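Local coordinates for protein SusD homolog (Bacteroides thetaiotaomicron, PDB 4MRU) that probably binds mucin O-glycans at the cell surface, as a SusD-like lipoprotein of the outer membrane glycan-uptake machinery, at residues A262-Y267 with Q418-L423; S432-R435 with Y439-L442. All blocks are in the same frame, centred on the assembly; numbering follows the deposited sequence.

Contact 1: A262-Y267 with Q418-L423; sequences ADIICY and QKWIAL
Trp420 reaches from helix 408-423 to the flank of helix 262-270 and meets Tyr267 and Ile264 there, inside the largely helical, TPR-related fold of the SusD family. The two short helical segments lie 11.3 Å apart at their axes, with an angle of 115° between their directions. Such a separation is wide for helix packing, a span that the large, flat indole can bridge.

The aromatic part is a T-shaped pair. The six-membered ring of Trp420 turns its edge to the face of Tyr267, with planes at 71° and centroids 5.0 Å apart. Its CZ3 sits above the rim of the phenol ring rather than its middle, 3.6 Å from Tyr267 CD1. Trp420 holds CG anti to its own backbone N (chi1 170°), which carries the benzo end of the indole out toward helix 262-270.

Van der Waals contact of the indole with the backbone and the Ile264 side chain supplies the rest. Trp420 CH2 presses against the other helix, 3.4 Å from Ile264 CA, and also touches Ile264 CB, where the beta-branched side chain broadens the apolar surface beside the helix. Asp263 contributes mainly its carbonyl carbon, which lies at the indole edge, while its carboxylate turns from the indole, and OD2 accepts a hydrogen bond from Leu443 N.

Polar groups of these buried aromatics are satisfied by other parts of the chain. The hydroxyl of Tyr267 bonds to Lys441 O, and the indole also stacks with Tyr57, so that two aromatic neighbours and a backbone partner together restrict its rotation. Both aromatic residues thus combine apolar packing with one polar anchor; for the indole, it is the bond from Trp420 NE1 to Ala55 O.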
loop_
_atom_site.group_PDB
_atom_site.type_symbol
_atom_site.label_atom_id
_atom_site.label_comp_id
_atom_site.label_asym_id
_atom_site.label_seq_id
_atom_site.Cartn_x
_atom_site.Cartn_y
_atom_site.Cartn_z
ATOM N N ALA A 262 11.385 -9.087 -9.545
ATOM C CA ALA A 262 11.414 -9.228 -10.978
ATOM C C ALA A 262 10.300 -8.424 -11.645
ATOM O O ALA A 262 10.489 -7.878 -12.738
ATOM C CB ALA A 262 11.275 -10.681 -11.359
ATOM N N ASP A 263 9.138 -8.384 -11.003
ATOM C CA ASP A 263 7.952 -7.837 -11.671
ATOM C C ASP A 263 8.131 -6.382 -11.998
ATOM O O ASP A 263 7.982 -5.972 -13.154
ATOM C CB ASP A 263 6.704 -8.019 -10.809
ATOM C CG ASP A 263 6.485 -9.459 -10.414
ATOM O OD1 ASP A 263 7.085 -9.920 -9.405
ATOM O OD2 ASP A 263 5.719 -10.105 -11.140
ATOM N N ILE A 264 8.470 -5.580 -11.005
ATOM C CA ILE A 264 8.591 -4.140 -11.246
ATOM C C ILE A 264 9.721 -3.830 -12.250
ATOM O O ILE A 264 9.590 -2.936 -13.092
ATOM C CB ILE A 264 8.742 -3.337 -9.955
ATOM C CG1 ILE A 264 8.592 -1.835 -10.286
ATOM C CG2 ILE A 264 10.071 -3.651 -9.253
ATOM C CD1 ILE A 264 8.242 -0.982 -9.116
ATOM N N ILE A 265 10.786 -4.619 -12.232
ATOM C CA ILE A 265 11.834 -4.482 -13.243
ATOM C C ILE A 265 11.389 -4.882 -14.670
ATOM O O ILE A 265 11.772 -4.219 -15.642
ATOM C CB ILE A 265 13.086 -5.281 -12.837
ATOM C CG1 ILE A 265 13.634 -4.765 -11.521
ATOM C CG2 ILE A 265 14.159 -5.189 -13.910
ATOM C CD1 ILE A 265 14.246 -3.391 -11.588
ATOM N N CYS A 266 10.597 -5.947 -14.811
ATOM C CA CYS A 266 10.080 -6.340 -16.113
ATOM C C CYS A 266 9.269 -5.235 -16.767
ATOM O O CYS A 266 9.450 -4.930 -17.951
ATOM C CB CYS A 266 9.170 -7.574 -16.008
ATOM S SG CYS A 266 10.078 -9.097 -15.753
ATOM N N TYR A 267 8.359 -4.634 -16.003
ATOM C CA TYR A 267 7.583 -3.554 -16.530
ATOM C C TYR A 267 8.472 -2.324 -16.844
ATOM O O TYR A 267 8.405 -1.804 -17.930
ATOM C CB TYR A 267 6.493 -3.117 -15.565
ATOM C CG TYR A 267 5.293 -4.018 -15.507
ATOM C CD1 TYR A 267 5.299 -5.200 -14.760
ATOM C CD2 TYR A 267 4.118 -3.685 -16.209
ATOM C CE1 TYR A 267 4.186 -5.999 -14.681
ATOM C CE2 TYR A 267 3.015 -4.506 -16.153
ATOM C CZ TYR A 267 3.042 -5.650 -15.411
ATOM O OH TYR A 267 1.901 -6.404 -15.368
ATOM N N GLN A 418 0.280 1.899 -13.931
ATOM C CA GLN A 418 1.001 3.172 -13.711
ATOM C C GLN A 418 0.926 3.653 -12.251
ATOM O O GLN A 418 1.896 4.161 -11.699
ATOM C CB GLN A 418 0.504 4.216 -14.702
ATOM C CG GLN A 418 1.031 3.931 -16.101
ATOM C CD GLN A 418 2.555 3.986 -16.157
ATOM O OE1 GLN A 418 3.207 4.905 -15.596
ATOM N NE2 GLN A 418 3.116 3.115 -16.934
ATOM N N LYS A 419 -0.226 3.466 -11.625
ATOM C CA LYS A 419 -0.365 3.781 -10.199
ATOM C C LYS A 419 0.596 2.949 -9.381
ATOM O O LYS A 419 1.213 3.458 -8.433
ATOM C CB LYS A 419 -1.805 3.562 -9.718
ATOM C CG LYS A 419 -2.007 4.088 -8.332
ATOM C CD LYS A 419 -3.447 4.112 -7.927
ATOM C CE LYS A 419 -4.059 2.734 -7.761
ATOM N NZ LYS A 419 -5.415 2.938 -7.153
ATOM N N TRP A 420 0.715 1.671 -9.742
ATOM C CA TRP A 420 1.650 0.723 -9.050
ATOM C C TRP A 420 3.115 1.115 -9.169
ATOM O O TRP A 420 3.871 1.040 -8.168
ATOM C CB TRP A 420 1.416 -0.668 -9.602
ATOM C CG TRP A 420 2.334 -1.742 -9.269
ATOM C CD1 TRP A 420 2.366 -2.469 -8.140
ATOM C CD2 TRP A 420 3.272 -2.339 -10.159
ATOM N NE1 TRP A 420 3.284 -3.479 -8.245
ATOM C CE2 TRP A 420 3.856 -3.426 -9.478
ATOM C CE3 TRP A 420 3.661 -2.072 -11.481
ATOM C CZ2 TRP A 420 4.823 -4.211 -10.046
ATOM C CZ3 TRP A 420 4.595 -2.888 -12.068
ATOM C CH2 TRP A 420 5.171 -3.948 -11.359
ATOM N N ILE A 421 3.533 1.525 -10.365
ATOM C CA ILE A 421 4.850 2.087 -10.542
ATOM C C ILE A 421 5.023 3.367 -9.671
ATOM O O ILE A 421 6.025 3.543 -8.956
ATOM C CB ILE A 421 5.128 2.407 -12.012
ATOM C CG1 ILE A 421 5.194 1.108 -12.836
ATOM C CG2 ILE A 421 6.412 3.225 -12.114
ATOM C CD1 ILE A 421 5.312 1.350 -14.331
ATOM N N ALA A 422 4.045 4.267 -9.749
ATOM C CA ALA A 422 4.096 5.518 -8.985
ATOM C C ALA A 422 4.024 5.362 -7.454
ATOM O O ALA A 422 4.467 6.209 -6.709
ATOM C CB ALA A 422 2.978 6.447 -9.449
ATOM N N LEU A 423 3.438 4.266 -7.006
ATOM C CA LEU A 423 3.293 3.976 -5.590
ATOM C C LEU A 423 4.548 3.418 -4.917
ATOM O O LEU A 423 4.630 3.352 -3.696
ATOM C CB LEU A 423 2.150 2.936 -5.417
ATOM C CG LEU A 423 0.744 3.483 -5.253
ATOM C CD1 LEU A 423 -0.273 2.349 -5.447
ATOM C CD2 LEU A 423 0.563 4.156 -3.886
#

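Contact 2: S432-R435 with Y439-L442; sequences SEHR and YPKL. With EDO (1,2-ethanediol), chain H.
His434 and Leu442 pack ring against methyl: Leu442 CD1 stands 3.8 Å from the centroid of the His434 imidazole, almost on the ring normal, in a CH-pi contact. Leucine suits the place because one of its two methyls, CD1, rests over the centre of the ring, and the segment 439-442 directs Leu442 toward the helix. The tight part lies beside this, where the imidazole edge meets the backbone. His434 ND1 donates a weak, bent hydrogen bond to Pro440 O, 2.7 Å long with an angle of 128° at the hydrogen. With CG anti to the backbone N (chi1 171°), the ring extends to that carbonyl, while His434 CA makes a CA-H...O contact of 3.1 Å with Tyr439 O.

These contacts fold the loop that follows helix 427-437 back against the helix's last turns. A cis peptide bond before Pro440 belongs to this reversal, and proline, whose ring eases the cis form, is well suited to it; its ring packs on Tyr267. Tyr439 turns away from the helix, its hydroxyl bonding to Glu409.

The solvent side is looser. Lys441 is exposed, and a 1,2-ethanediol, probably from the crystallisation liquor, donates from O2 to Leu442 O over 2.7 Å, whereas its O1 stays 3.6 Å from His434 NE2.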
loop_
_atom_site.group_PDB
_atom_site.type_symbol
_atom_site.label_atom_id
_atom_site.label_comp_id
_atom_site.label_asym_id
_atom_site.label_seq_id
_atom_site.Cartn_x
_atom_site.Cartn_y
_atom_site.Cartn_z
ATOM N N SER A 432 -3.240 -4.350 -2.175
ATOM C CA SER A 432 -4.687 -4.244 -2.075
ATOM C C SER A 432 -5.246 -3.958 -3.428
ATOM O O SER A 432 -6.240 -4.532 -3.817
ATOM C CB SER A 432 -5.083 -3.177 -1.049
ATOM O OG SER A 432 -4.669 -3.584 0.219
ATOM N N GLU A 433 -4.603 -3.058 -4.171
ATOM C CA GLU A 433 -5.126 -2.728 -5.484
ATOM C C GLU A 433 -5.006 -3.880 -6.492
ATOM O O GLU A 433 -5.820 -3.999 -7.417
ATOM C CB GLU A 433 -4.431 -1.458 -5.991
ATOM C CG GLU A 433 -4.912 -0.232 -5.205
ATOM C CD GLU A 433 -6.394 -0.002 -5.436
ATOM O OE1 GLU A 433 -6.683 0.666 -6.445
ATOM O OE2 GLU A 433 -7.252 -0.559 -4.675
ATOM N N HIS A 434 -3.971 -4.679 -6.335
ATOM C CA HIS A 434 -3.763 -5.872 -7.142
ATOM C C HIS A 434 -4.829 -6.915 -6.832
ATOM O O HIS A 434 -5.441 -7.478 -7.726
ATOM C CB HIS A 434 -2.334 -6.466 -6.968
ATOM C CG HIS A 434 -2.174 -7.807 -7.620
ATOM N ND1 HIS A 434 -1.922 -7.959 -8.966
ATOM C CD2 HIS A 434 -2.359 -9.057 -7.136
ATOM C CE1 HIS A 434 -1.944 -9.240 -9.280
ATOM N NE2 HIS A 434 -2.169 -9.932 -8.183
ATOM N N ARG A 435 -5.104 -7.127 -5.562
ATOM C CA ARG A 435 -6.235 -7.983 -5.189
ATOM C C ARG A 435 -7.601 -7.494 -5.744
ATOM O O ARG A 435 -8.426 -8.284 -6.223
ATOM C CB ARG A 435 -6.290 -8.127 -3.674
ATOM C CG ARG A 435 -5.137 -8.959 -3.133
ATOM C CD ARG A 435 -5.228 -9.089 -1.609
ATOM N NE ARG A 435 -4.844 -7.853 -0.955
ATOM C CZ ARG A 435 -5.136 -7.527 0.308
ATOM N NH1 ARG A 435 -5.846 -8.339 1.058
ATOM N NH2 ARG A 435 -4.741 -6.349 0.791
ATOM N N TYR A 439 -4.773 -6.164 -11.286
ATOM C CA TYR A 439 -3.665 -5.495 -11.921
ATOM C C TYR A 439 -2.694 -4.795 -10.933
ATOM O O TYR A 439 -3.050 -4.514 -9.789
ATOM C CB TYR A 439 -4.196 -4.442 -12.882
ATOM C CG TYR A 439 -5.290 -4.938 -13.805
ATOM C CD1 TYR A 439 -5.094 -6.050 -14.620
ATOM C CD2 TYR A 439 -6.499 -4.229 -13.909
ATOM C CE1 TYR A 439 -6.095 -6.505 -15.478
ATOM C CE2 TYR A 439 -7.505 -4.680 -14.741
ATOM C CZ TYR A 439 -7.292 -5.821 -15.515
ATOM O OH TYR A 439 -8.267 -6.234 -16.365
ATOM N N PRO A 440 -1.439 -4.611 -11.349
ATOM C CA PRO A 440 -0.894 -5.219 -12.543
ATOM C C PRO A 440 -0.841 -6.744 -12.418
ATOM O O PRO A 440 -0.840 -7.299 -11.316
ATOM C CB PRO A 440 0.523 -4.651 -12.588
ATOM C CG PRO A 440 0.882 -4.584 -11.130
ATOM C CD PRO A 440 -0.383 -4.157 -10.431
ATOM N N LYS A 441 -0.799 -7.425 -13.548
ATOM C CA LYS A 441 -0.519 -8.825 -13.575
ATOM C C LYS A 441 0.932 -9.035 -13.131
ATOM O O LYS A 441 1.822 -8.341 -13.559
ATOM C CB LYS A 441 -0.751 -9.413 -14.961
ATOM C CG LYS A 441 -2.181 -9.190 -15.461
ATOM C CD LYS A 441 -2.225 -9.647 -16.920
ATOM C CE LYS A 441 -3.593 -9.470 -17.519
ATOM N NZ LYS A 441 -3.513 -9.747 -18.983
ATOM N N LEU A 442 1.112 -9.974 -12.202
ATOM C CA LEU A 442 2.400 -10.289 -11.638
ATOM C C LEU A 442 2.812 -11.734 -11.960
ATOM O O LEU A 442 1.976 -12.600 -12.259
ATOM C CB LEU A 442 2.323 -10.148 -10.134
ATOM C CG LEU A 442 1.932 -8.793 -9.577
ATOM C CD1 LEU A 442 1.702 -8.884 -8.048
ATOM C CD2 LEU A 442 3.003 -7.784 -9.945
HETATM C C1 EDO H . -0.626 -14.336 -9.325
HETATM O O1 EDO H . -0.625 -12.913 -9.383
HETATM C C2 EDO H . -0.687 -14.897 -10.732
HETATM O O2 EDO H . 0.572 -14.758 -11.376
#

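In the fold
The two contacts lie in series along the chain: contact 1 closes on helix 408-423 before contact 2 opens on the next helix, 427-437. Their centres are about 10 Å apart, and they touch directly. Lys419 NZ forms a salt bridge with Glu433 OE1 between the two successive helices. The loop segment 439-442 fits between helix 427-437 and contact 1: it takes a hydrogen bond from helix 262-270, and Pro440 CG packs 3.4 Å from Trp420 CD2. Helix 262-270, distant in sequence, is thereby joined to the consecutive helices 408-423 and 427-437 and the loop after them, away from the magnesium-binding residue Asn373.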